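Nudix hydrolase DR_0079 (Deinococcus radiodurans, PDB 2O5F) hydrolyses nucleoside di- and triphosphates to monophosphates with a marked preference for CDP and CTP, using magnesium as cofactor. Local coordinates at residues A[10-15]-A[33-38]; A[45-50]-A[137-142]; A[61-66]-A[152-157]; A[100-105]-A[116-121]. One frame throughout, in Å; residues are numbered along the deposited sequence.

Interaction 1 of 4, residues A[10-15]-A[33-38]; sequences DLVNER and RVRVVN
Val12 N and Arg33 O make the direct backbone hydrogen bond between these segments, where the hairpin of strands 8-12 and 18-23 meets the chain leading into strand 35-42 of the Nudix fold. Arg33 O accepts from Val12 N at 2.9 Å, with the donor standing above the carbonyl plane. The same oxygen is approached by Leu11 CA at 3.4 Å as a CA-H...O contact, and Val12 CG2 rests against it as well. The long side chain of Arg33 leads away from the hairpin. At Val34, CG1 comes within 3.8 Å of Asp10 O and only loosely meets Leu11 CD2. Next, a water bridges the two backbones, donating to Asp10 O and accepting from Arg35 N. The side chain of Arg35 then bends at its third torsion (chi3 -79°), which folds the guanidinium back over Val12. Val12 CG1 sits over one face of that group and packs on the aliphatic part below it, 3.6 Å from Arg35 CD. Asp10 is held mainly from outside, its OD2 bonded to Ser74 and Gln21 and its OD1 to Gly75 N. No N-H of Arg35 points at OD1, which lies well out of the guanidinium plane; a second water, in that plane, accepts from Arg35 NH2 and donates to Asp10 OD1, each at 2.9 Å.

Interaction 2 of 4, residues A[45-50]-A[137-142]; sequences QGQLWI and GEWLTP
Trp139 turns one face to Trp49, which meets it edge-on: their five-membered rings form an edge-to-face pair with planes at 65° and centroids 4.8 Å apart. Trp49 CD1 stands over the pyrrole part, while Trp49 CB sits above the benzo ring, 3.8 Å from its centroid, a CH-pi contact almost on the ring normal. At the edge of Trp139 lies the backbone carbonyl of Gln47, with Gln47 O 3.5 Å from Trp139 CE3. The Trp49 indole carries Gly137 CA on one face, near the rim, and in its plane NE1 donates to a water that also binds Gly137 O. With CG anti to the backbone N (chi1 -169°), Trp49 reaches along the neighbouring strand to that glycine. The rings decorate one side of a two-stranded antiparallel sheet in the Nudix fold, strand 48-52 against 136-140, where Trp49 and Trp139 form a non-hydrogen-bonded pair. On either side are hydrogen-bonded pairs, Leu48 with Leu140 and Ile50 with Glu138; Leu48 N reaches Leu140 O at 2.8 Å. On the other face, which Glu138 shares, Ile50 CB lies 4.2 Å from Leu140 CD1. Farther on, Pro142 CG touches Leu48 CD1 where helix 142-151 begins, capped by Thr141 OG1 on His144 N.

Interaction 3 of 4, residues A[61-66]-A[152-157]; sequences PNALDV and GEAAKG
Lys156 reaches across to Asp65 along its whole length. Its CB lies 3.3 Å from Asp65 OD1; the modelled approach of its CG to the same carboxylate is too close to be relied on. The chain then turns at its second torsion (chi2 -66°) and again at the fourth, bends that bring NZ back to the carboxylate. CD remains near OD1, while CE has moved over to the OD2 side. At the tip, NZ closes a salt bridge to Asp65 OD2 at 2.8 Å, coming down on the oxygen from above the carboxylate plane. Asp65 OD1 also receives a weak bond from its own neighbour, Val66 N, which helps to fix the rotation of the carboxylate that Lys156 grips.

Behind this ion pair the backbones of two loops join in one isolated bridge. The 61-66 loop precedes strand 68-71 of the Nudix fold, and the 152-157 loop links helices 142-151 and 159-166. Leu64 N donates to Ala154 O at 2.9 Å, and Leu64 O accepts from Lys156 N at 2.8 Å, so both polar backbone atoms of Leu64 are engaged by the residues flanking Ala155. Ala63 CB meets Ala154 CB at 3.9 Å, and Leu64 CB meets Ala155 CB. Leu64 CG lies 3.5 Å from Ala154 O, and the side chain also touches Leu145 and Ile149 of helix 142-151. The side chain of Asp65 is about 6 Å from that of Glu89, inferred to bind magnesium. A water donates to Ala154 O and, weakly, to Asn62 O.

Interaction 4 of 4, residues A[100-105]-A[116-121]; sequences RPLASF and MCVYEL
A classic beta bulge interrupts the antiparallel hairpin of strands 98-105 and 115-122, part of the mixed sheet of the Nudix fold. Leu102 and Ala103 both face Val118, and their amide nitrogens both donate to Val118 O, Leu102 N at 2.6 Å and Ala103 N at 3.1 Å. The register shifts by one residue there. Val118 N returns a nearly straight bond to Ala103 O, and the ladder continues to the Phe105-Met116 pair. On the face of the sheet carrying Phe105, the edge of its ring meets Val118 CG2, 3.8 Å from Phe105 CE2, while Phe105 CB packs on Met116 CG. Leu162 of helix 159-166 covers Met116 and Val118 on this face. At the Pro101-Tyr119 pair, where the side chains diverge, Tyr119 CD1 lies 3.7 Å from Pro101 CA, and the tyrosine ring stacks with that of Phe82 from helix 78-90. Leu102 CD1 leans on Glu120 CB at the far side of the bulge. Past it, Arg100 and Glu120 run side by side in the same direction. Glu120 stays fully extended, with CG anti to the backbone N (chi1 179°), which brings its carboxylate to Tyr167, bonded at OE2, and to Arg42, a second salt-bridge partner of OE1. The Arg100 guanidinium plane stands 71° from that carboxylate; the salt bridge from Arg100 NH1 to Glu120 OE1 measures 2.8 Å, but its N-H angle of 120° makes the hydrogen bond weak.

In the fold
Interaction 4 has its centre nearest that of the chain, about 9 Å away, with one face under helix 159-166; interaction 3 is more superficial, three of its seven touching residues being exposed. Interactions 1 and 4 reach the same mixed sheet, where Asn38 of strand 35-42 pairs with Cys117 and Tyr119 of strand 115-122. Interactions 2 and 3 adjoin through Ile50, which packs on Leu64 and Asp65, and their segments alternate along the chain. Regular ladders hold interactions 2 and 4, one backed by paired indoles, the other broken by a bulge. Interaction 1 meets at strand ends and interaction 3 between two loops. Waters bridge interactions 1, 2 and 3; salt bridges cross 3 and 4.

Interaction 1 of 4, residues A[10-15]-A[33-38]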
loop_
_atom_site.group_PDB
_atom_site.type_symbol
_atom_site.label_atom_id
_atom_site.label_comp_id
_atom_site.label_asym_id
_atom_site.label_seq_id
_atom_site.Cartn_x
_atom_site.Cartn_y
_atom_site.Cartn_z
ATOM N N ASP A 10 14.039 8.182 -3.384
ATOM C CA ASP A 10 15.106 7.595 -4.190
ATOM C C ASP A 10 14.561 7.374 -5.604
ATOM O O ASP A 10 13.400 7.016 -5.774
ATOM C CB ASP A 10 15.547 6.243 -3.606
ATOM C CG ASP A 10 16.580 6.382 -2.500
ATOM O OD1 ASP A 10 16.678 5.452 -1.664
ATOM O OD2 ASP A 10 17.305 7.403 -2.476
ATOM N N LEU A 11 15.396 7.616 -6.610
ATOM C CA LEU A 11 15.017 7.390 -7.998
ATOM C C LEU A 11 15.564 6.005 -8.342
ATOM O O LEU A 11 16.692 5.675 -7.975
ATOM C CB LEU A 11 15.646 8.439 -8.926
ATOM C CG LEU A 11 15.063 9.852 -8.931
ATOM C CD1 LEU A 11 16.000 10.793 -9.688
ATOM C CD2 LEU A 11 13.673 9.836 -9.573
ATOM N N VAL A 12 14.769 5.195 -9.033
ATOM C CA VAL A 12 15.202 3.849 -9.395
ATOM C C VAL A 12 15.009 3.579 -10.879
ATOM O O VAL A 12 14.163 4.203 -11.528
ATOM C CB VAL A 12 14.428 2.774 -8.572
ATOM C CG1 VAL A 12 14.696 2.957 -7.094
ATOM C CG2 VAL A 12 12.933 2.868 -8.860
ATOM N N ASN A 13 15.810 2.657 -11.412
ATOM C CA ASN A 13 15.725 2.275 -12.821
ATOM C C ASN A 13 14.810 1.064 -12.989
ATOM O O ASN A 13 14.156 0.635 -12.040
ATOM C CB ASN A 13 17.117 1.948 -13.395
ATOM C CG ASN A 13 17.795 0.775 -12.688
ATOM O OD1 ASN A 13 17.139 -0.097 -12.121
ATOM N ND2 ASN A 13 19.119 0.747 -12.743
ATOM N N GLU A 14 14.776 0.514 -14.201
ATOM C CA GLU A 14 13.949 -0.651 -14.502
ATOM C C GLU A 14 14.237 -1.881 -13.651
ATOM O O GLU A 14 13.385 -2.760 -13.505
ATOM C CB GLU A 14 14.084 -1.035 -15.978
ATOM C CG GLU A 14 13.208 -0.233 -16.913
ATOM C CD GLU A 14 13.683 1.191 -17.117
ATOM O OE1 GLU A 14 12.907 1.985 -17.700
ATOM O OE2 GLU A 14 14.825 1.515 -16.714
ATOM N N ARG A 15 15.446 -1.953 -13.112
ATOM C CA ARG A 15 15.856 -3.086 -12.282
ATOM C C ARG A 15 15.640 -2.792 -10.796
ATOM O O ARG A 15 16.018 -3.587 -9.930
ATOM C CB ARG A 15 17.335 -3.395 -12.526
ATOM C CG ARG A 15 17.670 -3.899 -13.924
ATOM C CD ARG A 15 17.088 -5.283 -14.158
ATOM N NE ARG A 15 17.670 -5.966 -15.318
ATOM C CZ ARG A 15 17.577 -5.540 -16.575
ATOM N NH1 ARG A 15 16.926 -4.423 -16.858
ATOM N NH2 ARG A 15 18.132 -6.240 -17.555
ATOM N N ARG A 33 9.258 5.861 -11.526
ATOM C CA ARG A 33 10.680 6.004 -11.228
ATOM C C ARG A 33 10.967 6.024 -9.730
ATOM O O ARG A 33 12.085 6.326 -9.311
ATOM C CB ARG A 33 11.225 7.274 -11.887
ATOM C CG ARG A 33 11.158 7.238 -13.400
ATOM C CD ARG A 33 11.618 8.547 -14.015
ATOM N NE ARG A 33 11.556 8.495 -15.472
ATOM C CZ ARG A 33 11.827 9.527 -16.267
ATOM N NH1 ARG A 33 12.181 10.697 -15.745
ATOM N NH2 ARG A 33 11.741 9.392 -17.584
ATOM N N VAL A 34 9.953 5.710 -8.925
ATOM C CA VAL A 34 10.120 5.673 -7.474
ATOM C C VAL A 34 9.520 4.412 -6.857
ATOM O O VAL A 34 8.839 3.633 -7.536
ATOM C CB VAL A 34 9.502 6.913 -6.784
ATOM C CG1 VAL A 34 10.163 8.184 -7.320
ATOM C CG2 VAL A 34 7.994 6.956 -7.007
ATOM N N ARG A 35 9.776 4.224 -5.563
ATOM C CA ARG A 35 9.307 3.049 -4.832
ATOM C C ARG A 35 8.256 3.367 -3.764
ATOM O O ARG A 35 8.328 4.388 -3.077
ATOM C CB ARG A 35 10.508 2.339 -4.178
ATOM C CG ARG A 35 11.695 2.187 -5.128
ATOM C CD ARG A 35 12.701 1.091 -4.753
ATOM N NE ARG A 35 13.622 1.465 -3.694
ATOM C CZ ARG A 35 14.848 0.962 -3.541
ATOM N NH1 ARG A 35 15.333 0.048 -4.380
ATOM N NH2 ARG A 35 15.598 1.383 -2.538
ATOM N N VAL A 36 7.266 2.489 -3.651
ATOM C CA VAL A 36 6.218 2.628 -2.647
ATOM C C VAL A 36 6.012 1.268 -1.986
ATOM O O VAL A 36 6.506 0.252 -2.474
ATOM C CB VAL A 36 4.865 3.075 -3.269
ATOM C CG1 VAL A 36 5.025 4.438 -3.942
ATOM C CG2 VAL A 36 4.373 2.034 -4.274
ATOM N N VAL A 37 5.301 1.256 -0.869
ATOM C CA VAL A 37 4.994 0.007 -0.184
ATOM C C VAL A 37 3.479 -0.017 -0.029
ATOM O O VAL A 37 2.836 1.030 0.085
ATOM C CB VAL A 37 5.660 -0.088 1.222
ATOM C CG1 VAL A 37 7.127 -0.481 1.090
ATOM C CG2 VAL A 37 5.540 1.247 1.953
ATOM N N ASN A 38 2.916 -1.216 -0.052
ATOM C CA ASN A 38 1.485 -1.397 0.095
ATOM C C ASN A 38 1.310 -2.654 0.928
ATOM O O ASN A 38 2.115 -3.582 0.832
ATOM C CB ASN A 38 0.811 -1.569 -1.271
ATOM C CG ASN A 38 0.641 -0.250 -2.015
ATOM O OD1 ASN A 38 -0.008 0.667 -1.526
ATOM N ND2 ASN A 38 1.226 -0.155 -3.201
HETATM O O HOH W 1 11.826 5.524 -4.176
HETATM O O HOH W 2 14.396 3.675 -1.127
#

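Interaction 2 of 4, residues A[45-50]-A[137-142]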
loop_
_atom_site.group_PDB
_atom_site.type_symbol
_atom_site.label_atom_id
_atom_site.label_comp_id
_atom_site.label_asym_id
_atom_site.label_seq_id
_atom_site.Cartn_x
_atom_site.Cartn_y
_atom_site.Cartn_z
ATOM N N GLN A 45 -10.931 -14.636 8.755
ATOM C CA GLN A 45 -12.143 -14.829 7.973
ATOM C C GLN A 45 -11.874 -14.610 6.484
ATOM O O GLN A 45 -12.772 -14.743 5.659
ATOM C CB GLN A 45 -13.226 -13.862 8.467
ATOM C CG GLN A 45 -13.845 -14.250 9.810
ATOM C CD GLN A 45 -14.137 -13.044 10.701
ATOM O OE1 GLN A 45 -13.322 -12.671 11.557
ATOM N NE2 GLN A 45 -15.296 -12.421 10.494
ATOM N N GLY A 46 -10.632 -14.280 6.145
ATOM C CA GLY A 46 -10.287 -14.047 4.754
ATOM C C GLY A 46 -10.711 -12.677 4.247
ATOM O O GLY A 46 -10.797 -12.453 3.040
ATOM N N GLN A 47 -10.980 -11.759 5.169
ATOM C CA GLN A 47 -11.384 -10.402 4.809
ATOM C C GLN A 47 -10.189 -9.461 4.951
ATOM O O GLN A 47 -9.296 -9.698 5.757
ATOM C CB GLN A 47 -12.509 -9.931 5.729
ATOM C CG GLN A 47 -13.775 -10.770 5.645
ATOM C CD GLN A 47 -14.742 -10.451 6.765
ATOM O OE1 GLN A 47 -14.360 -10.428 7.936
ATOM N NE2 GLN A 47 -16.002 -10.217 6.420
ATOM N N LEU A 48 -10.181 -8.395 4.160
ATOM C CA LEU A 48 -9.109 -7.412 4.216
ATOM C C LEU A 48 -9.675 -6.139 4.850
ATOM O O LEU A 48 -10.809 -5.757 4.559
ATOM C CB LEU A 48 -8.609 -7.108 2.797
ATOM C CG LEU A 48 -8.237 -8.296 1.900
ATOM C CD1 LEU A 48 -7.861 -7.778 0.513
ATOM C CD2 LEU A 48 -7.071 -9.084 2.505
ATOM N N TRP A 49 -8.918 -5.482 5.725
ATOM C CA TRP A 49 -9.438 -4.259 6.331
ATOM C C TRP A 49 -9.153 -3.133 5.352
ATOM O O TRP A 49 -8.002 -2.749 5.137
ATOM C CB TRP A 49 -8.775 -3.957 7.670
ATOM C CG TRP A 49 -9.481 -2.859 8.429
ATOM C CD1 TRP A 49 -10.663 -2.956 9.106
ATOM C CD2 TRP A 49 -9.062 -1.491 8.550
ATOM N NE1 TRP A 49 -11.006 -1.730 9.645
ATOM C CE2 TRP A 49 -10.041 -0.815 9.313
ATOM C CE3 TRP A 49 -7.951 -0.771 8.082
ATOM C CZ2 TRP A 49 -9.950 0.546 9.620
ATOM C CZ3 TRP A 49 -7.857 0.592 8.393
ATOM C CH2 TRP A 49 -8.855 1.230 9.153
ATOM N N ILE A 50 -10.215 -2.601 4.765
ATOM C CA ILE A 50 -10.074 -1.557 3.761
ATOM C C ILE A 50 -10.494 -0.194 4.278
ATOM O O ILE A 50 -11.675 0.040 4.555
ATOM C CB ILE A 50 -10.912 -1.912 2.508
ATOM C CG1 ILE A 50 -10.464 -3.277 1.955
ATOM C CG2 ILE A 50 -10.743 -0.836 1.447
ATOM C CD1 ILE A 50 -8.980 -3.328 1.567
ATOM N N GLY A 137 -13.079 2.415 8.341
ATOM C CA GLY A 137 -12.664 1.278 7.542
ATOM C C GLY A 137 -13.600 0.110 7.752
ATOM O O GLY A 137 -14.420 0.132 8.664
ATOM N N GLU A 138 -13.496 -0.902 6.901
ATOM C CA GLU A 138 -14.344 -2.064 7.057
ATOM C C GLU A 138 -13.687 -3.338 6.554
ATOM O O GLU A 138 -12.838 -3.316 5.658
ATOM C CB GLU A 138 -15.702 -1.832 6.374
ATOM C CG GLU A 138 -15.665 -1.518 4.890
ATOM C CD GLU A 138 -16.918 -0.766 4.393
ATOM O OE1 GLU A 138 -18.064 -1.219 4.636
ATOM O OE2 GLU A 138 -16.751 0.288 3.738
ATOM N N TRP A 139 -14.054 -4.451 7.176
ATOM C CA TRP A 139 -13.519 -5.738 6.764
ATOM C C TRP A 139 -14.355 -6.157 5.564
ATOM O O TRP A 139 -15.583 -6.232 5.638
ATOM C CB TRP A 139 -13.638 -6.758 7.894
ATOM C CG TRP A 139 -12.700 -6.477 9.040
ATOM C CD1 TRP A 139 -12.994 -5.842 10.198
ATOM C CD2 TRP A 139 -11.312 -6.840 9.115
ATOM N NE1 TRP A 139 -11.872 -5.784 11.005
ATOM C CE2 TRP A 139 -10.830 -6.393 10.362
ATOM C CE3 TRP A 139 -10.435 -7.502 8.244
ATOM C CZ2 TRP A 139 -9.504 -6.591 10.768
ATOM C CZ3 TRP A 139 -9.114 -7.698 8.644
ATOM C CH2 TRP A 139 -8.665 -7.244 9.900
ATOM N N LEU A 140 -13.687 -6.408 4.452
ATOM C CA LEU A 140 -14.383 -6.780 3.241
ATOM C C LEU A 140 -13.691 -7.926 2.548
ATOM O O LEU A 140 -12.466 -8.051 2.588
ATOM C CB LEU A 140 -14.431 -5.602 2.267
ATOM C CG LEU A 140 -15.117 -4.296 2.660
ATOM C CD1 LEU A 140 -14.810 -3.260 1.589
ATOM C CD2 LEU A 140 -16.624 -4.495 2.813
ATOM N N THR A 141 -14.489 -8.764 1.909
ATOM C CA THR A 141 -13.942 -9.873 1.161
ATOM C C THR A 141 -13.432 -9.264 -0.139
ATOM O O THR A 141 -13.947 -8.247 -0.598
ATOM C CB THR A 141 -15.020 -10.901 0.835
ATOM O OG1 THR A 141 -15.990 -10.310 -0.042
ATOM C CG2 THR A 141 -15.707 -11.352 2.109
ATOM N N PRO A 142 -12.400 -9.865 -0.739
ATOM C CA PRO A 142 -11.869 -9.330 -1.997
ATOM C C PRO A 142 -12.952 -9.239 -3.069
ATOM O O PRO A 142 -12.949 -8.324 -3.889
ATOM C CB PRO A 142 -10.786 -10.330 -2.361
ATOM C CG PRO A 142 -10.254 -10.720 -0.999
ATOM C CD PRO A 142 -11.524 -10.919 -0.201
HETATM O O HOH W 3 -13.524 -1.449 10.883
HETATM O O HOH W 4 -14.156 1.492 4.024
#

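Interaction 3 of 4, residues A[61-66]-A[152-157]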
loop_
_atom_site.group_PDB
_atom_site.type_symbol
_atom_site.label_atom_id
_atom_site.label_comp_id
_atom_site.label_asym_id
_atom_site.label_seq_id
_atom_site.Cartn_x
_atom_site.Cartn_y
_atom_site.Cartn_z
ATOM N N PRO A 61 -11.020 12.139 2.967
ATOM C CA PRO A 61 -10.748 10.701 2.773
ATOM C C PRO A 61 -12.032 9.934 2.496
ATOM O O PRO A 61 -12.701 9.481 3.424
ATOM C CB PRO A 61 -10.093 10.198 4.052
ATOM C CG PRO A 61 -10.705 11.136 5.076
ATOM C CD PRO A 61 -10.771 12.504 4.372
ATOM N N ASN A 62 -12.386 9.795 1.223
ATOM C CA ASN A 62 -13.593 9.068 0.880
ATOM C C ASN A 62 -13.380 7.957 -0.152
ATOM O O ASN A 62 -14.336 7.324 -0.584
ATOM C CB ASN A 62 -14.678 10.055 0.429
ATOM C CG ASN A 62 -15.141 10.967 1.563
ATOM O OD1 ASN A 62 -14.360 11.747 2.111
ATOM N ND2 ASN A 62 -16.413 10.857 1.930
ATOM N N ALA A 63 -12.125 7.703 -0.521
ATOM C CA ALA A 63 -11.810 6.646 -1.480
ATOM C C ALA A 63 -11.247 5.404 -0.791
ATOM O O ALA A 63 -10.490 5.509 0.176
ATOM C CB ALA A 63 -10.810 7.152 -2.515
ATOM N N LEU A 64 -11.634 4.231 -1.289
ATOM C CA LEU A 64 -11.148 2.957 -0.758
ATOM C C LEU A 64 -9.655 2.871 -1.063
ATOM O O LEU A 64 -9.206 3.346 -2.104
ATOM C CB LEU A 64 -11.867 1.800 -1.450
ATOM C CG LEU A 64 -13.382 1.739 -1.246
ATOM C CD1 LEU A 64 -14.021 0.852 -2.305
ATOM C CD2 LEU A 64 -13.670 1.230 0.156
ATOM N N ASP A 65 -8.887 2.244 -0.178
ATOM C CA ASP A 65 -7.450 2.132 -0.399
ATOM C C ASP A 65 -6.887 0.881 0.266
ATOM O O ASP A 65 -7.620 0.136 0.910
ATOM C CB ASP A 65 -6.763 3.377 0.169
ATOM C CG ASP A 65 -5.323 3.530 -0.300
ATOM O OD1 ASP A 65 -4.913 2.826 -1.246
ATOM O OD2 ASP A 65 -4.612 4.375 0.280
ATOM N N VAL A 66 -5.588 0.646 0.097
ATOM C CA VAL A 66 -4.949 -0.501 0.737
ATOM C C VAL A 66 -4.951 -0.200 2.235
ATOM O O VAL A 66 -5.091 0.958 2.650
ATOM C CB VAL A 66 -3.465 -0.684 0.283
ATOM C CG1 VAL A 66 -3.402 -1.129 -1.170
ATOM C CG2 VAL A 66 -2.702 0.631 0.464
ATOM N N GLY A 152 -17.944 1.562 -9.688
ATOM C CA GLY A 152 -17.592 2.963 -9.808
ATOM C C GLY A 152 -17.305 3.664 -8.493
ATOM O O GLY A 152 -17.009 4.852 -8.483
ATOM N N GLU A 153 -17.393 2.948 -7.376
ATOM C CA GLU A 153 -17.116 3.572 -6.077
ATOM C C GLU A 153 -15.651 4.032 -6.053
ATOM O O GLU A 153 -14.779 3.360 -6.604
ATOM C CB GLU A 153 -17.409 2.585 -4.938
ATOM C CG GLU A 153 -18.900 2.207 -4.842
ATOM C CD GLU A 153 -19.291 1.700 -3.456
ATOM O OE1 GLU A 153 -19.005 2.396 -2.453
ATOM O OE2 GLU A 153 -19.915 0.622 -3.364
ATOM N N ALA A 154 -15.394 5.178 -5.426
ATOM C CA ALA A 154 -14.048 5.760 -5.363
ATOM C C ALA A 154 -12.996 4.850 -4.737
ATOM O O ALA A 154 -13.213 4.287 -3.668
ATOM C CB ALA A 154 -14.103 7.090 -4.608
ATOM N N ALA A 155 -11.851 4.724 -5.408
ATOM C CA ALA A 155 -10.769 3.880 -4.919
ATOM C C ALA A 155 -9.422 4.286 -5.495
ATOM O O ALA A 155 -9.347 4.777 -6.616
ATOM C CB ALA A 155 -11.044 2.435 -5.282
ATOM N N LYS A 156 -8.362 4.073 -4.724
ATOM C CA LYS A 156 -7.018 4.374 -5.200
ATOM C C LYS A 156 -6.799 3.621 -6.499
ATOM O O LYS A 156 -7.228 2.476 -6.640
ATOM C CB LYS A 156 -5.977 3.946 -4.172
ATOM C CG LYS A 156 -5.849 4.927 -3.043
ATOM C CD LYS A 156 -5.303 6.247 -3.557
ATOM C CE LYS A 156 -5.230 7.265 -2.446
ATOM N NZ LYS A 156 -4.472 6.738 -1.273
ATOM N N GLY A 157 -6.115 4.266 -7.435
ATOM C CA GLY A 157 -5.876 3.677 -8.738
ATOM C C GLY A 157 -5.288 2.284 -8.855
ATOM O O GLY A 157 -5.542 1.604 -9.851
HETATM O O HOH W 5 -15.464 4.459 -2.010
#

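Interaction 4 of 4, residues A[100-105]-A[116-121]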
loop_
_atom_site.group_PDB
_atom_site.type_symbol
_atom_site.label_atom_id
_atom_site.label_comp_id
_atom_site.label_asym_id
_atom_site.label_seq_id
_atom_site.Cartn_x
_atom_site.Cartn_y
_atom_site.Cartn_z
ATOM N N ARG A 100 4.373 -10.819 6.228
ATOM C CA ARG A 100 5.321 -11.372 5.281
ATOM C C ARG A 100 5.175 -10.708 3.929
ATOM O O ARG A 100 4.124 -10.147 3.609
ATOM C CB ARG A 100 5.096 -12.879 5.118
ATOM C CG ARG A 100 3.820 -13.233 4.376
ATOM C CD ARG A 100 3.811 -14.698 3.972
ATOM N NE ARG A 100 2.697 -15.016 3.083
ATOM C CZ ARG A 100 1.419 -14.992 3.442
ATOM N NH1 ARG A 100 1.082 -14.665 4.683
ATOM N NH2 ARG A 100 0.476 -15.294 2.559
ATOM N N PRO A 101 6.245 -10.738 3.126
ATOM C CA PRO A 101 6.195 -10.139 1.796
ATOM C C PRO A 101 5.201 -10.962 0.986
ATOM O O PRO A 101 5.301 -12.188 0.930
ATOM C CB PRO A 101 7.622 -10.308 1.292
ATOM C CG PRO A 101 8.429 -10.221 2.546
ATOM C CD PRO A 101 7.630 -11.086 3.492
ATOM N N LEU A 102 4.234 -10.297 0.374
ATOM C CA LEU A 102 3.244 -11.009 -0.416
ATOM C C LEU A 102 3.709 -11.082 -1.868
ATOM O O LEU A 102 3.615 -12.129 -2.516
ATOM C CB LEU A 102 1.896 -10.293 -0.317
ATOM C CG LEU A 102 0.633 -11.082 -0.668
ATOM C CD1 LEU A 102 0.500 -12.289 0.256
ATOM C CD2 LEU A 102 -0.581 -10.173 -0.528
ATOM N N ALA A 103 4.225 -9.970 -2.372
ATOM C CA ALA A 103 4.700 -9.908 -3.743
ATOM C C ALA A 103 5.466 -8.624 -4.001
ATOM O O ALA A 103 5.446 -7.701 -3.190
ATOM C CB ALA A 103 3.521 -10.006 -4.710
ATOM N N SER A 104 6.139 -8.584 -5.144
ATOM C CA SER A 104 6.908 -7.421 -5.577
ATOM C C SER A 104 6.509 -7.154 -7.026
ATOM O O SER A 104 6.351 -8.091 -7.808
ATOM C CB SER A 104 8.409 -7.718 -5.493
ATOM O OG SER A 104 8.821 -7.881 -4.144
ATOM N N PHE A 105 6.340 -5.885 -7.388
ATOM C CA PHE A 105 5.940 -5.538 -8.749
ATOM C C PHE A 105 6.717 -4.389 -9.362
ATOM O O PHE A 105 7.180 -3.498 -8.656
ATOM C CB PHE A 105 4.460 -5.155 -8.792
ATOM C CG PHE A 105 3.529 -6.243 -8.353
ATOM C CD1 PHE A 105 3.377 -7.398 -9.115
ATOM C CD2 PHE A 105 2.793 -6.102 -7.184
ATOM C CE1 PHE A 105 2.495 -8.403 -8.716
ATOM C CE2 PHE A 105 1.908 -7.097 -6.771
ATOM C CZ PHE A 105 1.757 -8.248 -7.536
ATOM N N MET A 116 7.235 -1.650 -6.191
ATOM C CA MET A 116 6.686 -1.864 -4.875
ATOM C C MET A 116 6.806 -3.257 -4.318
ATOM O O MET A 116 6.983 -4.241 -5.039
ATOM C CB MET A 116 5.201 -1.500 -4.880
ATOM C CG MET A 116 4.367 -2.333 -5.847
ATOM S SD MET A 116 2.602 -1.939 -5.752
ATOM C CE MET A 116 2.510 -0.397 -6.649
ATOM N N CYS A 117 6.717 -3.310 -3.001
ATOM C CA CYS A 117 6.695 -4.566 -2.303
ATOM C C CYS A 117 5.337 -4.494 -1.624
ATOM O O CYS A 117 4.973 -3.457 -1.050
ATOM C CB CYS A 117 7.792 -4.664 -1.250
ATOM S SG CYS A 117 7.834 -6.291 -0.476
ATOM N N VAL A 118 4.586 -5.584 -1.725
ATOM C CA VAL A 118 3.266 -5.682 -1.121
ATOM C C VAL A 118 3.408 -6.692 0.012
ATOM O O VAL A 118 3.997 -7.758 -0.166
ATOM C CB VAL A 118 2.214 -6.194 -2.134
ATOM C CG1 VAL A 118 0.811 -6.072 -1.548
ATOM C CG2 VAL A 118 2.319 -5.409 -3.433
ATOM N N TYR A 119 2.886 -6.337 1.178
ATOM C CA TYR A 119 2.966 -7.192 2.355
ATOM C C TYR A 119 1.587 -7.607 2.820
ATOM O O TYR A 119 0.585 -6.998 2.450
ATOM C CB TYR A 119 3.626 -6.429 3.500
ATOM C CG TYR A 119 5.012 -5.942 3.201
ATOM C CD1 TYR A 119 6.115 -6.787 3.348
ATOM C CD2 TYR A 119 5.231 -4.632 2.768
ATOM C CE1 TYR A 119 7.398 -6.336 3.078
ATOM C CE2 TYR A 119 6.513 -4.176 2.495
ATOM C CZ TYR A 119 7.588 -5.030 2.652
ATOM O OH TYR A 119 8.860 -4.572 2.390
ATOM N N GLU A 120 1.538 -8.649 3.639
ATOM C CA GLU A 120 0.274 -9.082 4.206
ATOM C C GLU A 120 0.475 -9.126 5.718
ATOM O O GLU A 120 1.400 -9.774 6.209
ATOM C CB GLU A 120 -0.137 -10.463 3.690
ATOM C CG GLU A 120 -1.447 -10.947 4.296
ATOM C CD GLU A 120 -1.899 -12.285 3.749
ATOM O OE1 GLU A 120 -1.230 -13.302 4.040
ATOM O OE2 GLU A 120 -2.916 -12.312 3.019
ATOM N N LEU A 121 -0.376 -8.407 6.441
ATOM C CA LEU A 121 -0.327 -8.349 7.898
ATOM C C LEU A 121 -1.488 -9.216 8.382
ATOM O O LEU A 121 -2.585 -9.146 7.829
ATOM C CB LEU A 121 -0.521 -6.901 8.367
ATOM C CG LEU A 121 0.053 -6.439 9.711
ATOM C CD1 LEU A 121 1.575 -6.428 9.623
ATOM C CD2 LEU A 121 -0.454 -5.029 10.042
#